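Local coordinates for protein UDP-L-Rhamnose Synthase (Acanthamoeba polyphaga mimivirus, PDB 7JID) that makes UDP-L-rhamnose, probably by an NADPH-dependent reduction of a UDP-keto sugar, and binds NADP and UDP-rhamnose in one cleft, at residues 4-9 against 28-33; 166-170 against 284-289; 133-137 against 255-259. All blocks are in the same frame, centred on the assembly; numbering follows the deposited sequence.

Interaction 1 of 3, residues 4-9 against 28-33; sequences MKWLIF and EQVVGA
W6 and E28 meet where strands 5-9 and 29-32 begin to run together. The indole gives its NE1 hydrogen to E28 OE1 at 2.8 Å, nearly in the plane of its own ring, while the carboxylate stands almost upright to that ring, the planes 81° apart. M4 N reaches the same OE1 at 2.9 Å from the opposite face of the carboxylate, and two donors thus grip one oxygen. E28 CG, anti to the carbonyl carbon, lies 3.5 Å from W6 NE1, and the bend at chi2 (-68°) then turns the carboxylate toward both donors. Glutamate suits this place because its chain is long enough to bend back and its second oxygen, OE2, forms a salt bridge with R207. Tryptophan supplies a broad apolar ring for the buried side together with a single edge N-H.

At the far end A33 lays its methyl on the F9 ring, CB only 3.4 Å from the ring centroid and 9° off the normal, a CH-pi contact that a small residue fits well. The same CB touches L7 CD1 at 3.8 Å. Parallel pairing links the two ends: V31 N donates to W6 O at 2.7 Å, and V31 O accepts from I8 N at 2.8 Å.

This is the first beta-alpha-beta unit of the Rossmann fold. Strand 29-32 forms the outer edge of the parallel sheet and strand 5-9 lies between it and strand 54-57; W6 and V30 pack on L23 of the connecting helix 14-25, whereas L7 and A33 face helix 40-50 through I47 and E46.

Interaction 2 of 3, residues 166-170 against 284-289; sequences ITIEQ and VVSKMK
I166 begins the contact by setting its CG2 methyl 4.0 Å from V284 CG1, where the loop that follows strand 157-162 of the Rossmann fold meets the end of the C-terminal helix 277-287. A beta-branched residue on each side gives short, stiff apolar surfaces; behind I166 lie F175 and I176 of helix 175-181.

T167 turns its side chain away from the helix. Its OG1 donates to E169 O at 2.7 Å, in the carbonyl plane, which closes the loop on itself, and a threonine does this without spending a long side chain. Its own backbone O is left facing the CE methyl of M288.

I168 has the largest share of the contact, its two branches reaching V284 and K287 in turn. With CG1 anti to the carbonyl carbon (chi1 -62°), that branch lies 4.0 Å from V284 CG2, while the CG2 methyl rests 4.0 Å from K287 CB. Only the root of the lysine is used here: its chain stays extended and its NZ forms a salt bridge with E283. The backbone of I168 joins in as well, its O lying 3.6 Å from M288 CG. A water ties the segments together in a polar way, donating to I168 O at 2.7 Å and accepting from K289 N at 2.9 Å, so that the K289 peptide N-H has a partner.

Q170 bends at chi2 (-80°), and its side chain crosses that of M288 at about a right angle. Its OE1 is hydrogen-bonded to T177 OG1 on helix 175-181, and further back along the chain Q170 CG comes 3.5 Å from K289 O.

Interaction 3 of 3, residues 133-137 against 255-259; sequences NFFGS and ADRSN. With AWU ([[(2~{R},3~{S},4~{R},5~{R})-5-[2,4-bis(oxidanylidene)pyrimidin-1-yl]-3,4-bis(oxidanyl)oxolan-2-yl]methoxy-oxidanyl-phosphoryl] [(2~{R},3~{R},4~{R},5~{R},6~{S})-6-methyl-3,4,5-tris(oxidanyl)oxan-2-yl] hydrogen phosphate), chain C.
F134 drives its ring into the backbone of residues 256-258. CB points toward that segment and, with CG anti to the backbone N (chi1 178°), the ring continues in the same direction. CD2 meets S258 CB at 3.7 Å; CE2 lies 3.5 Å from S258 N; CZ, the tip, comes 3.4 Å from R257 C; CE1 faces R257 O at 3.7 Å. S258 CA sits over one face, offset toward the rim, as a CH-pi contact, and the N of G136 lies over the centre of the other. Phenylalanine suits the slot, being flat enough to be sandwiched between two stretches of main chain. Beside it, D256 N donates to G136 O at 3.0 Å.

The backbone held this way carries R257, whose side chain leaves on the far side. Its NE and NH2 both donate to O1A of the bound UDP-rhamnose, at 2.9 and 2.8 Å, while NH1 is engaged by D256 O and, in a salt bridge, by D71. A guanidinium gripped on one side and paired with a phosphate oxygen on the other here holds the uridine-side phosphate in the nucleotide-sugar pocket.

Overall arrangement
The three contacts are separate, and they sit differently with respect to the two bound ligands. Interaction 1 lies on the cofactor side, the F9 side chain about 5 Å from NADP, whereas interaction 3 supplies R257 to the UDP-rhamnose pocket. Their centres are about 34 Å apart, on opposite sides of the chain's centre. Interaction 2 lies about 27 Å, centre to centre, from each of the others; its I166 side chain is about 9 Å from UDP-rhamnose and its T167 side chain about 9 Å from NADP. Along the sequence interaction 1 closes before the others open, while the segments of interactions 2 and 3 alternate, weaving the C-terminal part of the chain onto the Rossmann part.

Interaction 1 of 3, residues 4-9 against 28-33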
ATOM      1  N   MET A   4       8.659  19.395 -26.461  1.00 26.80           N
ATOM      2  CA  MET A   4       9.223  18.188 -25.765  1.00 24.05           C
ATOM      3  C   MET A   4       8.293  16.980 -25.950  1.00 20.89           C
ATOM      4  O   MET A   4       7.194  17.138 -26.503  1.00 21.09           O
ATOM      5  CB  MET A   4       9.403  18.446 -24.264  1.00 24.76           C
ATOM      6  CG  MET A   4      10.404  19.536 -23.929  1.00 23.39           C
ATOM      7  SD  MET A   4      10.632  19.816 -22.167  1.00 23.45           S
ATOM      8  CE  MET A   4       8.912  19.914 -21.669  1.00 22.68           C
ATOM      9  N   LYS A   5       8.723  15.815 -25.462  1.00 20.12           N
ATOM     10  CA  LYS A   5       7.993  14.520 -25.558  1.00 20.12           C
ATOM     11  C   LYS A   5       7.446  14.143 -24.177  1.00 17.34           C
ATOM     12  O   LYS A   5       8.250  14.018 -23.252  1.00 17.37           O
ATOM     13  CB  LYS A   5       8.918  13.409 -26.060  1.00 23.02           C
ATOM     14  CG  LYS A   5       8.182  12.137 -26.445  1.00 24.57           C
ATOM     15  CD  LYS A   5       9.080  10.996 -26.810  1.00 26.86           C
ATOM     16  CE  LYS A   5       9.626  11.113 -28.215  1.00 31.23           C
ATOM     17  NZ  LYS A   5      10.063   9.784 -28.701  1.00 34.57           N
ATOM     18  N   TRP A   6       6.126  13.983 -24.082  1.00 15.52           N
ATOM     19  CA  TRP A   6       5.397  13.750 -22.808  1.00 15.12           C
ATOM     20  C   TRP A   6       4.739  12.376 -22.865  1.00 14.77           C
ATOM     21  O   TRP A   6       3.850  12.161 -23.751  1.00 17.04           O
ATOM     22  CB  TRP A   6       4.349  14.832 -22.583  1.00 16.02           C
ATOM     23  CG  TRP A   6       4.846  16.244 -22.511  1.00 16.26           C
ATOM     24  CD1 TRP A   6       5.369  16.978 -23.538  1.00 17.68           C
ATOM     25  CD2 TRP A   6       4.794  17.131 -21.380  1.00 17.35           C
ATOM     26  NE1 TRP A   6       5.706  18.231 -23.113  1.00 17.64           N
ATOM     27  CE2 TRP A   6       5.316  18.377 -21.796  1.00 18.32           C
ATOM     28  CE3 TRP A   6       4.335  17.016 -20.058  1.00 16.91           C
ATOM     29  CZ2 TRP A   6       5.416  19.478 -20.943  1.00 17.34           C
ATOM     30  CZ3 TRP A   6       4.480  18.088 -19.208  1.00 15.79           C
ATOM     31  CH2 TRP A   6       4.962  19.319 -19.650  1.00 17.08           C
ATOM     32  N   LEU A   7       5.174  11.469 -21.997  1.00 15.07           N
ATOM     33  CA  LEU A   7       4.558  10.135 -21.890  1.00 13.93           C
ATOM     34  C   LEU A   7       3.461  10.205 -20.817  1.00 12.76           C
ATOM     35  O   LEU A   7       3.819  10.518 -19.683  1.00 13.16           O
ATOM     36  CB  LEU A   7       5.629   9.112 -21.519  1.00 14.93           C
ATOM     37  CG  LEU A   7       5.115   7.694 -21.302  1.00 14.86           C
ATOM     38  CD1 LEU A   7       4.458   7.161 -22.565  1.00 15.08           C
ATOM     39  CD2 LEU A   7       6.218   6.792 -20.841  1.00 17.67           C
ATOM     40  N   ILE A   8       2.235   9.912 -21.206  1.00 13.63           N
ATOM     41  CA  ILE A   8       1.047  10.094 -20.319  1.00 13.57           C
ATOM     42  C   ILE A   8       0.458   8.722 -19.997  1.00 13.70           C
ATOM     43  O   ILE A   8      -0.098   8.069 -20.895  1.00 15.68           O
ATOM     44  CB  ILE A   8       0.006  11.032 -20.957  1.00 14.28           C
ATOM     45  CG1 ILE A   8       0.606  12.359 -21.461  1.00 15.21           C
ATOM     46  CG2 ILE A   8      -1.153  11.263 -19.979  1.00 14.09           C
ATOM     47  CD1 ILE A   8       1.391  13.125 -20.423  1.00 16.40           C
ATOM     48  N   PHE A   9       0.454   8.399 -18.716  1.00 13.24           N
ATOM     49  CA  PHE A   9      -0.281   7.252 -18.145  1.00 13.81           C
ATOM     50  C   PHE A   9      -1.667   7.741 -17.725  1.00 12.19           C
ATOM     51  O   PHE A   9      -1.741   8.822 -17.125  1.00 11.81           O
ATOM     52  CB  PHE A   9       0.466   6.705 -16.935  1.00 12.26           C
ATOM     53  CG  PHE A   9       1.687   5.909 -17.313  1.00 12.66           C
ATOM     54  CD1 PHE A   9       1.644   4.530 -17.447  1.00 13.02           C
ATOM     55  CD2 PHE A   9       2.890   6.559 -17.546  1.00 12.85           C
ATOM     56  CE1 PHE A   9       2.769   3.824 -17.837  1.00 12.75           C
ATOM     57  CE2 PHE A   9       4.019   5.850 -17.922  1.00 14.96           C
ATOM     58  CZ  PHE A   9       3.959   4.475 -18.054  1.00 13.29           C
ATOM     59  N   GLU A  28       3.097  20.477 -27.996  1.00 27.77           N
ATOM     60  CA  GLU A  28       3.929  19.391 -27.424  1.00 25.12           C
ATOM     61  C   GLU A  28       3.594  18.064 -28.103  1.00 22.25           C
ATOM     62  O   GLU A  28       2.475  17.902 -28.627  1.00 24.28           O
ATOM     63  CB  GLU A  28       3.751  19.273 -25.909  1.00 24.70           C
ATOM     64  CG  GLU A  28       4.011  20.565 -25.163  1.00 24.07           C
ATOM     65  CD  GLU A  28       5.436  21.079 -25.129  1.00 26.44           C
ATOM     66  OE1 GLU A  28       6.366  20.296 -24.917  1.00 26.32           O
ATOM     67  OE2 GLU A  28       5.599  22.313 -25.201  1.00 29.56           O
ATOM     68  N   GLN A  29       4.549  17.137 -28.080  1.00 21.35           N
ATOM     69  CA  GLN A  29       4.343  15.746 -28.544  1.00 22.88           C
ATOM     70  C   GLN A  29       3.866  14.915 -27.346  1.00 19.64           C
ATOM     71  O   GLN A  29       4.588  14.839 -26.393  1.00 18.91           O
ATOM     72  CB  GLN A  29       5.622  15.154 -29.114  1.00 23.61           C
ATOM     73  CG  GLN A  29       5.382  13.813 -29.799  1.00 29.59           C
ATOM     74  CD  GLN A  29       6.656  13.091 -30.170  1.00 32.35           C
ATOM     75  OE1 GLN A  29       7.759  13.605 -30.000  1.00 31.50           O
ATOM     76  NE2 GLN A  29       6.509  11.864 -30.645  1.00 33.85           N
ATOM     77  N   VAL A  30       2.683  14.328 -27.442  1.00 22.77           N
ATOM     78  CA  VAL A  30       2.091  13.486 -26.372  1.00 23.57           C
ATOM     79  C   VAL A  30       2.120  12.031 -26.842  1.00 21.79           C
ATOM     80  O   VAL A  30       1.621  11.749 -27.964  1.00 22.11           O
ATOM     81  CB  VAL A  30       0.668  13.961 -26.061  1.00 24.61           C
ATOM     82  CG1 VAL A  30      -0.063  13.011 -25.141  1.00 24.70           C
ATOM     83  CG2 VAL A  30       0.694  15.359 -25.479  1.00 27.98           C
ATOM     84  N   VAL A  31       2.656  11.155 -26.001  1.00 20.24           N
ATOM     85  CA  VAL A  31       2.657   9.676 -26.207  1.00 19.32           C
ATOM     86  C   VAL A  31       1.771   9.075 -25.114  1.00 18.22           C
ATOM     87  O   VAL A  31       2.119   9.253 -23.936  1.00 18.10           O
ATOM     88  CB  VAL A  31       4.085   9.099 -26.157  1.00 21.25           C
ATOM     89  CG1 VAL A  31       4.124   7.600 -26.435  1.00 21.52           C
ATOM     90  CG2 VAL A  31       5.046   9.825 -27.078  1.00 22.14           C
ATOM     91  N   GLY A  32       0.637   8.489 -25.490  1.00 16.49           N
ATOM     92  CA  GLY A  32      -0.174   7.695 -24.548  1.00 18.09           C
ATOM     93  C   GLY A  32       0.567   6.424 -24.180  1.00 17.57           C
ATOM     94  O   GLY A  32       0.903   5.664 -25.088  1.00 20.29           O
ATOM     95  N   ALA A  33       0.840   6.182 -22.900  1.00 16.19           N
ATOM     96  CA  ALA A  33       1.544   4.970 -22.435  1.00 15.31           C
ATOM     97  C   ALA A  33       0.724   3.734 -22.802  1.00 16.61           C
ATOM     98  O   ALA A  33      -0.498   3.678 -22.562  1.00 17.02           O
ATOM     99  CB  ALA A  33       1.819   5.036 -20.947  1.00 16.42           C
TER

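Interaction 2 of 3, residues 166-170 against 284-289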
ATOM      1  N   ILE A 166     -13.601  19.991 -10.739  1.00  9.02           N
ATOM      2  CA  ILE A 166     -14.730  20.638 -11.463  1.00 11.40           C
ATOM      3  C   ILE A 166     -14.274  21.022 -12.872  1.00 10.77           C
ATOM      4  O   ILE A 166     -13.138  21.460 -13.010  1.00 10.86           O
ATOM      5  CB  ILE A 166     -15.188  21.876 -10.694  1.00 11.72           C
ATOM      6  CG1 ILE A 166     -15.842  21.524  -9.351  1.00 13.09           C
ATOM      7  CG2 ILE A 166     -16.115  22.753 -11.534  1.00 12.26           C
ATOM      8  CD1 ILE A 166     -15.834  22.668  -8.383  1.00 14.74           C
ATOM      9  N   THR A 167     -15.101  20.759 -13.865  1.00 12.99           N
ATOM     10  CA  THR A 167     -14.918  21.323 -15.219  1.00 13.64           C
ATOM     11  C   THR A 167     -16.150  22.126 -15.608  1.00 13.23           C
ATOM     12  O   THR A 167     -17.254  21.822 -15.097  1.00 14.07           O
ATOM     13  CB  THR A 167     -14.618  20.213 -16.233  1.00 15.17           C
ATOM     14  OG1 THR A 167     -15.668  19.239 -16.160  1.00 14.72           O
ATOM     15  CG2 THR A 167     -13.248  19.606 -16.008  1.00 16.63           C
ATOM     16  N   ILE A 168     -15.958  23.102 -16.485  1.00 14.54           N
ATOM     17  CA  ILE A 168     -17.053  23.888 -17.113  1.00 15.57           C
ATOM     18  C   ILE A 168     -17.921  22.901 -17.893  1.00 14.87           C
ATOM     19  O   ILE A 168     -19.138  22.891 -17.694  1.00 16.37           O
ATOM     20  CB  ILE A 168     -16.484  24.995 -18.014  1.00 16.31           C
ATOM     21  CG1 ILE A 168     -15.655  26.010 -17.226  1.00 17.32           C
ATOM     22  CG2 ILE A 168     -17.614  25.626 -18.817  1.00 16.96           C
ATOM     23  CD1 ILE A 168     -14.644  26.784 -18.076  1.00 18.16           C
ATOM     24  N   GLU A 169     -17.290  22.057 -18.690  1.00 17.37           N
ATOM     25  CA  GLU A 169     -18.041  21.009 -19.437  1.00 19.11           C
ATOM     26  C   GLU A 169     -18.631  20.021 -18.419  1.00 18.47           C
ATOM     27  O   GLU A 169     -17.879  19.543 -17.595  1.00 17.51           O
ATOM     28  CB  GLU A 169     -17.114  20.287 -20.416  1.00 23.03           C
ATOM     29  CG  GLU A 169     -17.886  19.451 -21.430  1.00 25.01           C
ATOM     30  CD  GLU A 169     -17.041  18.639 -22.397  1.00 26.12           C
ATOM     31  OE1 GLU A 169     -15.827  18.883 -22.487  1.00 33.55           O
ATOM     32  OE2 GLU A 169     -17.602  17.762 -23.047  1.00 32.41           O
ATOM     33  N   GLN A 170     -19.902  19.645 -18.556  1.00 18.88           N
ATOM     34  CA  GLN A 170     -20.543  18.637 -17.683  1.00 21.90           C
ATOM     35  C   GLN A 170     -19.918  17.265 -17.977  1.00 21.43           C
ATOM     36  O   GLN A 170     -19.593  16.984 -19.162  1.00 21.12           O
ATOM     37  CB  GLN A 170     -22.056  18.666 -17.904  1.00 23.59           C
ATOM     38  CG  GLN A 170     -22.697  19.896 -17.294  1.00 28.61           C
ATOM     39  CD  GLN A 170     -22.873  19.645 -15.817  1.00 33.38           C
ATOM     40  OE1 GLN A 170     -21.932  19.745 -15.033  1.00 35.29           O
ATOM     41  NE2 GLN A 170     -24.056  19.193 -15.443  1.00 35.40           N
ATOM     42  N   VAL A 284     -17.070  29.617 -13.677  1.00 13.70           N
ATOM     43  CA  VAL A 284     -17.469  28.294 -14.239  1.00 15.17           C
ATOM     44  C   VAL A 284     -18.969  28.260 -14.478  1.00 14.11           C
ATOM     45  O   VAL A 284     -19.387  27.845 -15.587  1.00 15.79           O
ATOM     46  CB  VAL A 284     -17.005  27.144 -13.313  1.00 15.38           C
ATOM     47  CG1 VAL A 284     -17.669  25.795 -13.584  1.00 14.30           C
ATOM     48  CG2 VAL A 284     -15.501  27.007 -13.401  1.00 15.71           C
ATOM     49  N   VAL A 285     -19.771  28.563 -13.465  1.00 14.63           N
ATOM     50  CA  VAL A 285     -21.254  28.483 -13.571  1.00 15.40           C
ATOM     51  C   VAL A 285     -21.736  29.442 -14.673  1.00 19.09           C
ATOM     52  O   VAL A 285     -22.657  29.037 -15.418  1.00 17.56           O
ATOM     53  CB  VAL A 285     -21.928  28.772 -12.223  1.00 15.96           C
ATOM     54  CG1 VAL A 285     -23.440  28.920 -12.367  1.00 17.60           C
ATOM     55  CG2 VAL A 285     -21.587  27.662 -11.239  1.00 15.82           C
ATOM     56  N   SER A 286     -21.148  30.628 -14.790  1.00 19.33           N
ATOM     57  CA  SER A 286     -21.582  31.641 -15.800  1.00 22.32           C
ATOM     58  C   SER A 286     -21.450  31.060 -17.215  1.00 25.16           C
ATOM     59  O   SER A 286     -22.305  31.398 -18.078  1.00 26.63           O
ATOM     60  CB  SER A 286     -20.837  32.942 -15.638  1.00 23.22           C
ATOM     61  OG  SER A 286     -19.511  32.877 -16.150  1.00 26.78           O
ATOM     62  N   LYS A 287     -20.492  30.144 -17.423  1.00 21.73           N
ATOM     63  CA  LYS A 287     -20.112  29.601 -18.753  1.00 23.74           C
ATOM     64  C   LYS A 287     -20.776  28.245 -19.023  1.00 23.72           C
ATOM     65  O   LYS A 287     -20.674  27.767 -20.167  1.00 25.81           O
ATOM     66  CB  LYS A 287     -18.596  29.464 -18.833  1.00 23.69           C
ATOM     67  CG  LYS A 287     -17.859  30.789 -18.784  1.00 24.25           C
ATOM     68  CD  LYS A 287     -16.367  30.659 -18.662  1.00 24.43           C
ATOM     69  CE  LYS A 287     -15.671  31.998 -18.749  1.00 27.13           C
ATOM     70  NZ  LYS A 287     -14.228  31.819 -19.024  1.00 30.49           N
ATOM     71  N   MET A 288     -21.413  27.645 -18.024  1.00 21.18           N
ATOM     72  CA  MET A 288     -21.889  26.241 -18.034  1.00 22.59           C
ATOM     73  C   MET A 288     -23.119  26.111 -18.921  1.00 21.66           C
ATOM     74  O   MET A 288     -23.996  26.969 -18.795  1.00 21.10           O
ATOM     75  CB  MET A 288     -22.359  25.799 -16.645  1.00 24.05           C
ATOM     76  CG  MET A 288     -21.325  25.138 -15.896  1.00 28.08           C
ATOM     77  SD  MET A 288     -22.054  24.366 -14.463  1.00 25.33           S
ATOM     78  CE  MET A 288     -20.556  23.469 -14.068  1.00 31.11           C
ATOM     79  N   LYS A 289     -23.173  25.018 -19.683  1.00 23.20           N
ATOM     80  CA  LYS A 289     -24.394  24.457 -20.312  1.00 25.01           C
ATOM     81  C   LYS A 289     -25.026  23.399 -19.415  1.00 26.23           C
ATOM     82  O   LYS A 289     -24.283  22.759 -18.645  1.00 23.71           O
ATOM     83  CB  LYS A 289     -24.030  23.797 -21.639  1.00 28.11           C
ATOM     84  CG  LYS A 289     -23.851  24.773 -22.783  1.00 31.11           C
ATOM     85  CD  LYS A 289     -23.528  24.054 -24.052  1.00 31.94           C
ATOM     86  CE  LYS A 289     -22.168  23.407 -23.998  1.00 31.79           C
ATOM     87  NZ  LYS A 289     -21.693  23.081 -25.362  1.00 35.22           N
TER
HETATM   88  O   HOH W   1     -20.901  23.145 -19.683  1.00 20.86           O

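Interaction 3 of 3, residues 133-137 against 255-259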
ATOM      1  N   ASN A 133      -4.951  12.450   8.177  1.00 10.47           N
ATOM      2  CA  ASN A 133      -5.750  12.266   9.403  1.00 10.72           C
ATOM      3  C   ASN A 133      -7.168  11.865   9.058  1.00 10.54           C
ATOM      4  O   ASN A 133      -8.014  11.872   9.956  1.00 12.72           O
ATOM      5  CB  ASN A 133      -5.711  13.506  10.290  1.00 12.02           C
ATOM      6  CG  ASN A 133      -6.662  14.583   9.829  1.00 11.97           C
ATOM      7  OD1 ASN A 133      -6.944  14.698   8.630  1.00 10.94           O
ATOM      8  ND2 ASN A 133      -7.216  15.311  10.776  1.00 12.92           N
ATOM      9  N   PHE A 134      -7.470  11.539   7.808  1.00  8.84           N
ATOM     10  CA  PHE A 134      -8.795  11.009   7.410  1.00  9.36           C
ATOM     11  C   PHE A 134      -8.651   9.570   6.910  1.00  9.83           C
ATOM     12  O   PHE A 134      -7.887   9.340   5.952  1.00 10.11           O
ATOM     13  CB  PHE A 134      -9.499  11.901   6.384  1.00  9.85           C
ATOM     14  CG  PHE A 134     -10.811  11.341   5.934  1.00  8.64           C
ATOM     15  CD1 PHE A 134     -11.935  11.327   6.764  1.00  9.25           C
ATOM     16  CD2 PHE A 134     -10.932  10.760   4.697  1.00  9.02           C
ATOM     17  CE1 PHE A 134     -13.116  10.744   6.338  1.00  8.51           C
ATOM     18  CE2 PHE A 134     -12.124  10.214   4.252  1.00  8.72           C
ATOM     19  CZ  PHE A 134     -13.227  10.217   5.066  1.00  8.73           C
ATOM     20  N   PHE A 135      -9.415   8.668   7.511  1.00 10.80           N
ATOM     21  CA  PHE A 135      -9.296   7.220   7.235  1.00 10.27           C
ATOM     22  C   PHE A 135     -10.663   6.618   6.949  1.00  9.85           C
ATOM     23  O   PHE A 135     -10.787   5.413   7.111  1.00 13.64           O
ATOM     24  CB  PHE A 135      -8.529   6.535   8.362  1.00 10.63           C
ATOM     25  CG  PHE A 135      -7.252   7.221   8.736  1.00  9.89           C
ATOM     26  CD1 PHE A 135      -6.126   7.117   7.926  1.00 10.43           C
ATOM     27  CD2 PHE A 135      -7.123   7.905   9.946  1.00 10.72           C
ATOM     28  CE1 PHE A 135      -4.934   7.736   8.276  1.00 10.59           C
ATOM     29  CE2 PHE A 135      -5.915   8.529  10.285  1.00 10.74           C
ATOM     30  CZ  PHE A 135      -4.818   8.432   9.454  1.00 11.81           C
ATOM     31  N   GLY A 136     -11.643   7.433   6.545  1.00  9.90           N
ATOM     32  CA  GLY A 136     -13.049   6.998   6.494  1.00  8.93           C
ATOM     33  C   GLY A 136     -13.496   6.386   5.189  1.00  8.59           C
ATOM     34  O   GLY A 136     -14.703   5.996   5.059  1.00 11.63           O
ATOM     35  N   SER A 137     -12.615   6.277   4.189  1.00  9.55           N
ATOM     36  CA  SER A 137     -12.897   5.493   2.965  1.00  9.70           C
ATOM     37  C   SER A 137     -11.631   4.663   2.685  1.00  9.85           C
ATOM     38  O   SER A 137     -10.501   5.112   3.004  1.00 10.11           O
ATOM     39  CB  SER A 137     -13.283   6.329   1.785  1.00 10.62           C
ATOM     40  OG  SER A 137     -12.185   7.138   1.372  1.00  9.01           O
ATOM     41  N   ALA A 255     -19.014   4.292   2.254  1.00 14.34           N
ATOM     42  CA  ALA A 255     -17.838   4.864   2.934  1.00 12.44           C
ATOM     43  C   ALA A 255     -18.162   6.321   3.274  1.00 11.23           C
ATOM     44  O   ALA A 255     -19.057   6.922   2.634  1.00 12.83           O
ATOM     45  CB  ALA A 255     -16.623   4.767   2.019  1.00 13.39           C
ATOM     46  N   ASP A 256     -17.422   6.890   4.204  1.00 10.98           N
ATOM     47  CA  ASP A 256     -17.476   8.340   4.489  1.00 10.39           C
ATOM     48  C   ASP A 256     -16.714   9.122   3.407  1.00 10.71           C
ATOM     49  O   ASP A 256     -16.266   8.523   2.404  1.00  9.66           O
ATOM     50  CB  ASP A 256     -16.840   8.616   5.846  1.00 10.71           C
ATOM     51  CG  ASP A 256     -17.304   9.872   6.567  1.00 12.31           C
ATOM     52  OD1 ASP A 256     -18.097  10.669   5.981  1.00 11.08           O
ATOM     53  OD2 ASP A 256     -16.882  10.057   7.731  1.00 14.78           O
ATOM     54  N   ARG A 257     -16.754  10.443   3.536  1.00 10.06           N
ATOM     55  CA  ARG A 257     -16.136  11.389   2.562  1.00 10.83           C
ATOM     56  C   ARG A 257     -15.263  12.381   3.331  1.00  9.93           C
ATOM     57  O   ARG A 257     -15.569  12.806   4.467  1.00 12.30           O
ATOM     58  CB  ARG A 257     -17.156  12.098   1.673  1.00 11.12           C
ATOM     59  CG  ARG A 257     -17.987  11.212   0.757  1.00 12.34           C
ATOM     60  CD  ARG A 257     -17.136  10.457  -0.217  1.00 12.93           C
ATOM     61  NE  ARG A 257     -17.915   9.759  -1.225  1.00 13.85           N
ATOM     62  CZ  ARG A 257     -18.271   8.484  -1.172  1.00 13.34           C
ATOM     63  NH1 ARG A 257     -17.991   7.733  -0.124  1.00 12.24           N
ATOM     64  NH2 ARG A 257     -18.904   7.970  -2.215  1.00 12.17           N
ATOM     65  N   SER A 258     -14.125  12.698   2.726  1.00  9.25           N
ATOM     66  CA  SER A 258     -13.144  13.666   3.250  1.00 10.58           C
ATOM     67  C   SER A 258     -13.718  15.092   3.120  1.00  9.36           C
ATOM     68  O   SER A 258     -14.250  15.443   2.045  1.00 10.27           O
ATOM     69  CB  SER A 258     -11.897  13.578   2.436  1.00  9.56           C
ATOM     70  OG  SER A 258     -10.972  14.588   2.773  1.00 12.50           O
ATOM     71  N   ASN A 259     -13.592  15.886   4.167  1.00  9.06           N
ATOM     72  CA  ASN A 259     -13.987  17.319   4.147  1.00  8.98           C
ATOM     73  C   ASN A 259     -12.856  18.109   4.774  1.00  8.73           C
ATOM     74  O   ASN A 259     -12.565  17.830   5.958  1.00  8.92           O
ATOM     75  CB  ASN A 259     -15.297  17.568   4.907  1.00  9.74           C
ATOM     76  CG  ASN A 259     -16.459  16.921   4.204  1.00  9.76           C
ATOM     77  OD1 ASN A 259     -16.980  17.441   3.243  1.00 10.92           O
ATOM     78  ND2 ASN A 259     -16.868  15.752   4.688  1.00 11.04           N
TER
HETATM   79  PA  AWU C 301     -18.912  11.435  -4.594  1.00 15.89           P
HETATM   80  O1A AWU C 301     -19.235  10.228  -3.797  1.00 17.34           O
HETATM   81  O2A AWU C 301     -19.697  11.689  -5.869  1.00 14.81           O
HETATM   82  O3A AWU C 301     -17.408  11.552  -5.211  1.00 17.99           O
HETATM   83  PB  AWU C 301     -16.047  10.813  -4.646  1.00 16.57           P
HETATM   84  O1B AWU C 301     -15.782  10.998  -3.132  1.00 16.78           O
HETATM   85  O2B AWU C 301     -16.000   9.387  -5.240  1.00 15.79           O
HETATM   86  O3B AWU C 301     -14.993  11.762  -5.386  1.00 17.14           O
HETATM   87  C5' AWU C 301     -11.465  11.220  -6.017  1.00 18.49           C
HETATM   88  O5' AWU C 301     -12.860  11.372  -6.192  1.00 18.08           O
HETATM   89  C4' AWU C 301     -10.845  12.564  -5.677  1.00 17.75           C
HETATM   90  O4' AWU C 301      -9.451  12.434  -5.318  1.00 16.12           O
HETATM   91  C3' AWU C 301     -11.577  13.149  -4.514  1.00 17.39           C
HETATM   92  O3' AWU C 301     -11.196  14.494  -4.401  1.00 16.18           O
HETATM   93  C2' AWU C 301     -13.089  13.177  -4.709  1.00 17.24           C
HETATM   94  C1' AWU C 301     -13.609  11.889  -5.174  1.00 17.34           C
HETATM   95  N1  AWU C 301     -22.683  13.797  -1.919  1.00 10.49           N
HETATM   96  C2  AWU C 301     -23.916  14.323  -1.573  1.00 12.07           C
HETATM   97  O2  AWU C 301     -24.014  15.527  -1.260  1.00 10.67           O
HETATM   98  N3  AWU C 301     -25.025  13.530  -1.717  1.00 12.38           N
HETATM   99  C4  AWU C 301     -24.932  12.213  -2.041  1.00 12.62           C
HETATM  100  O4  AWU C 301     -26.025  11.549  -2.179  1.00 12.85           O
HETATM  101  C5  AWU C 301     -23.691  11.691  -2.409  1.00 11.84           C
HETATM  102  C6  AWU C 301     -22.545  12.461  -2.243  1.00 10.62           C
HETATM  103  C1C AWU C 301     -21.450  14.626  -1.800  1.00 10.03           C
HETATM  104  C2C AWU C 301     -20.269  14.001  -1.057  1.00  9.18           C
HETATM  105  C3C AWU C 301     -19.066  14.718  -1.720  1.00  9.87           C
HETATM  106  C4C AWU C 301     -19.576  14.924  -3.110  1.00  9.67           C
HETATM  107  C5C AWU C 301     -18.963  14.031  -4.168  1.00 11.23           C
HETATM  108  C6' AWU C 301     -10.968  10.665  -7.351  1.00 19.05           C
HETATM  109  O2' AWU C 301     -13.368  14.064  -5.772  1.00 17.77           O
HETATM  110  O2C AWU C 301     -20.375  14.320   0.307  1.00  9.58           O
HETATM  111  O3C AWU C 301     -18.878  16.007  -1.166  1.00  8.38           O
HETATM  112  O4C AWU C 301     -20.970  14.646  -3.128  1.00 10.30           O
HETATM  113  O5C AWU C 301     -19.051  12.680  -3.660  1.00 13.81           O
HETATM  114  O   HOH W   2     -13.115   9.906   1.011  1.00 19.87           O